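Local coordinates for protein transcriptional regulator, TetR family (Legionella pneumophila subsp. pneumophila str. Philadelphia 1, PDB 3ON4) that probably binds DNA as a dimeric, all-helical transcriptional regulator of the TetR family, at residues A[55-69]-A[120-134]. Residues are numbered along the deposited sequence; the frame is centred on the assembly and turned at random.
Sequences EDLGVAVISWHTDKI and PVSIQNQAKKFFELI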
# COMPACT_ATOMS: atom_id res chain seq x y z
N GLU A 55 -19.20 9.52 -2.45
CA GLU A 55 -19.31 8.06 -2.48
C GLU A 55 -19.72 7.53 -3.85
O GLU A 55 -19.14 6.54 -4.34
CB GLU A 55 -20.30 7.57 -1.42
CG GLU A 55 -20.64 6.07 -1.44
CD GLU A 55 -21.59 5.65 -0.31
OE1 GLU A 55 -21.85 6.44 0.64
OE2 GLU A 55 -22.07 4.51 -0.36
N ASP A 56 -20.72 8.17 -4.45
CA ASP A 56 -21.18 7.78 -5.78
C ASP A 56 -20.07 7.81 -6.82
O ASP A 56 -19.99 6.94 -7.69
CB ASP A 56 -22.33 8.67 -6.24
CG ASP A 56 -23.58 8.50 -5.39
OD1 ASP A 56 -24.01 7.36 -5.19
OD2 ASP A 56 -24.13 9.51 -4.93
N LEU A 57 -19.21 8.84 -6.73
CA LEU A 57 -18.10 8.97 -7.66
C LEU A 57 -17.07 7.88 -7.36
O LEU A 57 -16.59 7.22 -8.29
CB LEU A 57 -17.46 10.36 -7.58
CG LEU A 57 -16.20 10.59 -8.41
CD1 LEU A 57 -16.49 10.33 -9.89
CD2 LEU A 57 -15.68 12.03 -8.20
N GLY A 58 -16.76 7.66 -6.08
CA GLY A 58 -15.82 6.61 -5.71
C GLY A 58 -16.22 5.24 -6.28
O GLY A 58 -15.40 4.54 -6.88
N VAL A 59 -17.48 4.86 -6.10
CA VAL A 59 -18.00 3.58 -6.60
C VAL A 59 -17.84 3.49 -8.12
O VAL A 59 -17.38 2.48 -8.67
CB VAL A 59 -19.48 3.40 -6.20
CG1 VAL A 59 -20.17 2.29 -7.01
CG2 VAL A 59 -19.59 3.14 -4.70
N ALA A 60 -18.24 4.56 -8.80
CA ALA A 60 -18.21 4.60 -10.25
C ALA A 60 -16.76 4.57 -10.81
O ALA A 60 -16.50 3.89 -11.80
CB ALA A 60 -18.99 5.86 -10.76
N VAL A 61 -15.83 5.26 -10.16
CA VAL A 61 -14.43 5.26 -10.58
C VAL A 61 -13.84 3.84 -10.47
O VAL A 61 -13.20 3.35 -11.40
CB VAL A 61 -13.57 6.24 -9.73
CG1 VAL A 61 -12.06 6.02 -10.01
CG2 VAL A 61 -13.97 7.69 -10.04
N ILE A 62 -14.07 3.17 -9.35
CA ILE A 62 -13.47 1.84 -9.17
C ILE A 62 -14.12 0.87 -10.16
O ILE A 62 -13.43 0.06 -10.76
CB ILE A 62 -13.58 1.27 -7.76
CG1 ILE A 62 -12.95 2.20 -6.74
CG2 ILE A 62 -12.85 -0.10 -7.70
CD1 ILE A 62 -13.43 1.94 -5.29
N SER A 63 -15.44 0.96 -10.32
CA SER A 63 -16.14 0.08 -11.24
C SER A 63 -15.63 0.22 -12.70
O SER A 63 -15.36 -0.79 -13.37
CB SER A 63 -17.66 0.32 -11.15
OG SER A 63 -18.37 -0.56 -12.00
N TRP A 64 -15.49 1.47 -13.16
CA TRP A 64 -14.93 1.77 -14.47
C TRP A 64 -13.50 1.23 -14.63
O TRP A 64 -13.16 0.57 -15.64
CB TRP A 64 -14.91 3.28 -14.62
CG TRP A 64 -14.40 3.79 -15.90
CD1 TRP A 64 -14.76 3.39 -17.16
CD2 TRP A 64 -13.46 4.85 -16.07
NE1 TRP A 64 -14.07 4.13 -18.10
CE2 TRP A 64 -13.28 5.04 -17.45
CE3 TRP A 64 -12.74 5.67 -15.17
CZ2 TRP A 64 -12.41 6.01 -17.97
CZ3 TRP A 64 -11.88 6.62 -15.69
CH2 TRP A 64 -11.72 6.79 -17.07
N HIS A 65 -12.66 1.50 -13.63
CA HIS A 65 -11.27 1.08 -13.67
C HIS A 65 -11.17 -0.44 -13.73
O HIS A 65 -10.34 -0.96 -14.47
CB HIS A 65 -10.53 1.58 -12.42
CG HIS A 65 -9.05 1.33 -12.43
ND1 HIS A 65 -8.16 2.18 -13.05
CD2 HIS A 65 -8.30 0.38 -11.82
CE1 HIS A 65 -6.93 1.74 -12.86
NE2 HIS A 65 -6.98 0.65 -12.11
N THR A 66 -11.98 -1.13 -12.93
CA THR A 66 -12.00 -2.60 -12.95
C THR A 66 -12.40 -3.16 -14.32
O THR A 66 -11.80 -4.13 -14.81
CB THR A 66 -12.92 -3.18 -11.86
OG1 THR A 66 -12.52 -2.67 -10.57
CG2 THR A 66 -12.86 -4.73 -11.86
N ASP A 67 -13.40 -2.54 -14.94
CA ASP A 67 -13.81 -2.93 -16.28
C ASP A 67 -12.69 -2.75 -17.30
O ASP A 67 -12.52 -3.59 -18.18
CB ASP A 67 -15.02 -2.11 -16.72
CG ASP A 67 -16.32 -2.57 -16.08
OD1 ASP A 67 -16.37 -3.66 -15.46
OD2 ASP A 67 -17.32 -1.82 -16.21
N LYS A 68 -11.95 -1.65 -17.20
CA LYS A 68 -10.82 -1.39 -18.07
C LYS A 68 -9.71 -2.42 -17.89
O LYS A 68 -9.20 -2.95 -18.88
CB LYS A 68 -10.24 0.00 -17.84
CG LYS A 68 -11.13 1.13 -18.35
CD LYS A 68 -10.39 2.44 -18.46
CE LYS A 68 -10.10 3.08 -17.10
NZ LYS A 68 -9.38 4.38 -17.29
N ILE A 69 -9.37 -2.71 -16.63
CA ILE A 69 -8.36 -3.73 -16.33
C ILE A 69 -8.80 -5.12 -16.79
O ILE A 69 -7.98 -5.88 -17.32
CB ILE A 69 -8.04 -3.79 -14.84
CG1 ILE A 69 -7.41 -2.47 -14.37
CG2 ILE A 69 -7.04 -4.89 -14.56
CD1 ILE A 69 -5.99 -2.27 -14.85
N PRO A 120 -16.86 4.28 2.71
CA PRO A 120 -18.18 3.68 2.76
C PRO A 120 -18.13 2.23 2.27
O PRO A 120 -17.29 1.87 1.45
CB PRO A 120 -18.99 4.56 1.81
CG PRO A 120 -18.29 5.87 1.82
CD PRO A 120 -16.86 5.54 1.92
N VAL A 121 -19.05 1.41 2.76
CA VAL A 121 -19.05 -0.01 2.44
C VAL A 121 -19.20 -0.27 0.92
O VAL A 121 -18.58 -1.19 0.37
CB VAL A 121 -20.17 -0.76 3.20
CG1 VAL A 121 -20.35 -2.17 2.67
CG2 VAL A 121 -19.87 -0.74 4.71
N SER A 122 -19.99 0.56 0.23
CA SER A 122 -20.12 0.41 -1.22
C SER A 122 -18.75 0.45 -1.92
O SER A 122 -18.47 -0.32 -2.84
CB SER A 122 -21.04 1.48 -1.81
OG SER A 122 -20.47 2.77 -1.58
N ILE A 123 -17.88 1.33 -1.46
CA ILE A 123 -16.58 1.47 -2.11
C ILE A 123 -15.67 0.31 -1.70
O ILE A 123 -14.93 -0.25 -2.53
CB ILE A 123 -15.94 2.83 -1.79
CG1 ILE A 123 -16.84 3.97 -2.35
CG2 ILE A 123 -14.57 2.95 -2.38
CD1 ILE A 123 -16.31 5.37 -2.03
N GLN A 124 -15.70 -0.03 -0.42
CA GLN A 124 -14.99 -1.21 0.09
C GLN A 124 -15.28 -2.44 -0.77
O GLN A 124 -14.37 -3.15 -1.20
CB GLN A 124 -15.40 -1.51 1.54
CG GLN A 124 -14.87 -0.52 2.55
CD GLN A 124 -15.24 -0.91 3.97
OE1 GLN A 124 -16.18 -1.68 4.19
NE2 GLN A 124 -14.53 -0.37 4.93
N ASN A 125 -16.57 -2.70 -1.01
CA ASN A 125 -16.99 -3.86 -1.80
C ASN A 125 -16.50 -3.80 -3.26
O ASN A 125 -16.07 -4.82 -3.83
CB ASN A 125 -18.52 -4.07 -1.68
CG ASN A 125 -18.93 -4.57 -0.28
OD1 ASN A 125 -18.08 -4.77 0.59
ND2 ASN A 125 -20.22 -4.74 -0.07
N GLN A 126 -16.45 -2.61 -3.86
CA GLN A 126 -15.91 -2.50 -5.22
C GLN A 126 -14.40 -2.73 -5.23
O GLN A 126 -13.86 -3.37 -6.15
CB GLN A 126 -16.21 -1.13 -5.84
CG GLN A 126 -17.65 -0.87 -6.06
CD GLN A 126 -18.27 -1.71 -7.16
OE1 GLN A 126 -17.60 -2.15 -8.10
NE2 GLN A 126 -19.57 -1.94 -7.04
N ALA A 127 -13.71 -2.21 -4.23
CA ALA A 127 -12.27 -2.46 -4.10
C ALA A 127 -11.95 -3.94 -3.95
O ALA A 127 -11.01 -4.45 -4.59
CB ALA A 127 -11.68 -1.65 -2.91
N LYS A 128 -12.73 -4.66 -3.14
CA LYS A 128 -12.52 -6.11 -3.00
C LYS A 128 -12.74 -6.83 -4.33
O LYS A 128 -12.01 -7.78 -4.66
CB LYS A 128 -13.42 -6.69 -1.89
CG LYS A 128 -12.93 -6.29 -0.52
CD LYS A 128 -13.62 -7.04 0.61
CE LYS A 128 -14.95 -6.44 0.97
NZ LYS A 128 -15.72 -7.32 1.91
N LYS A 129 -13.73 -6.38 -5.09
CA LYS A 129 -14.03 -6.94 -6.40
C LYS A 129 -12.86 -6.81 -7.36
O LYS A 129 -12.57 -7.73 -8.12
CB LYS A 129 -15.26 -6.28 -7.02
CG LYS A 129 -16.57 -6.80 -6.54
CD LYS A 129 -17.70 -6.28 -7.44
CE LYS A 129 -17.76 -7.05 -8.77
NZ LYS A 129 -18.88 -6.59 -9.67
N PHE A 130 -12.18 -5.67 -7.31
CA PHE A 130 -10.97 -5.40 -8.11
C PHE A 130 -9.87 -6.43 -7.84
O PHE A 130 -9.35 -7.07 -8.77
CB PHE A 130 -10.45 -3.98 -7.85
CG PHE A 130 -9.13 -3.64 -8.51
CD1 PHE A 130 -9.08 -3.21 -9.82
CD2 PHE A 130 -7.93 -3.76 -7.81
CE1 PHE A 130 -7.88 -2.87 -10.43
CE2 PHE A 130 -6.71 -3.44 -8.42
CZ PHE A 130 -6.69 -2.98 -9.73
N PHE A 131 -9.55 -6.63 -6.56
CA PHE A 131 -8.52 -7.61 -6.21
C PHE A 131 -8.93 -9.05 -6.52
O PHE A 131 -8.11 -9.83 -7.00
CB PHE A 131 -8.06 -7.42 -4.77
CG PHE A 131 -7.19 -6.20 -4.62
CD1 PHE A 131 -5.94 -6.17 -5.22
CD2 PHE A 131 -7.65 -5.06 -3.98
CE1 PHE A 131 -5.15 -5.03 -5.15
CE2 PHE A 131 -6.86 -3.93 -3.90
CZ PHE A 131 -5.61 -3.91 -4.49
N GLU A 132 -10.19 -9.38 -6.25
CA GLU A 132 -10.72 -10.71 -6.57
C GLU A 132 -10.56 -11.01 -8.06
O GLU A 132 -10.18 -12.11 -8.42
CB GLU A 132 -12.19 -10.83 -6.11
CG GLU A 132 -12.27 -10.96 -4.59
CD GLU A 132 -13.64 -10.67 -4.01
OE1 GLU A 132 -14.63 -10.57 -4.78
OE2 GLU A 132 -13.71 -10.53 -2.76
N LEU A 133 -10.82 -10.02 -8.92
CA LEU A 133 -10.67 -10.19 -10.36
C LEU A 133 -9.22 -10.44 -10.76
O LEU A 133 -8.93 -11.33 -11.54
CB LEU A 133 -11.20 -8.98 -11.10
CG LEU A 133 -11.24 -9.12 -12.62
CD1 LEU A 133 -12.56 -8.55 -13.18
CD2 LEU A 133 -10.03 -8.45 -13.22
N ILE A 134 -8.31 -9.67 -10.17
CA ILE A 134 -6.89 -9.78 -10.47
C ILE A 134 -6.35 -11.13 -10.01
O ILE A 134 -5.66 -11.81 -10.77
CB ILE A 134 -6.04 -8.65 -9.82
CG1 ILE A 134 -6.38 -7.27 -10.40
CG2 ILE A 134 -4.52 -8.95 -9.94
CD1 ILE A 134 -6.07 -7.09 -11.84
O HOH W 1 -21.91 2.38 1.39
O HOH W 2 -14.71 -3.42 -8.90
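With CG trans to the backbone N (chi1 173°) and the chain straight beyond it, Glu55 stretches across to Ser122, whose own chi1 of 62° tucks OG between its backbone N and carbonyl carbon. Ser122 OG donates to Glu55 OE2 over 2.7 Å, meeting the anti side of the carboxylate and tilted 28° from its plane. A water completes the clasp by donating to the same OE2 and accepting from Ser122 N in the first turn of helix 121-144, while Pro120 CB lies 3.5 Å from Glu55 CD.

The two helix segments run almost parallel. Ile123 is a knob among Glu55, Gly58, Val59 and Ile62; its CD1 reaches Gly58 CA at 3.9 Å, where no side chain intervenes. Its other branch, CG2, is pressed tightly against Ile62 CD1 (3.3 Å), and Phe112 of helix 108-115 touches both isoleucines.

Farther along, Thr66 OG1 donates to Ile62 O at 2.9 Å and borders the edge of the Phe130 ring. A second water donates to Thr66 OG1 and Gln126 O. His65 CD2 comes 3.6 Å from Phe130 CE1, and the imidazole of His65 is hydrogen-bonded through ND1 to Glu20 of helix 11-26.

The seam joins helix 54-77, which follows the predicted helix-turn-helix, to the C-terminal domain, which in TetR relatives usually senses the ligand. Directional, water-assisted bonds at Glu55 and Thr66 thus flank the apolar Ile62-Ile123 packing.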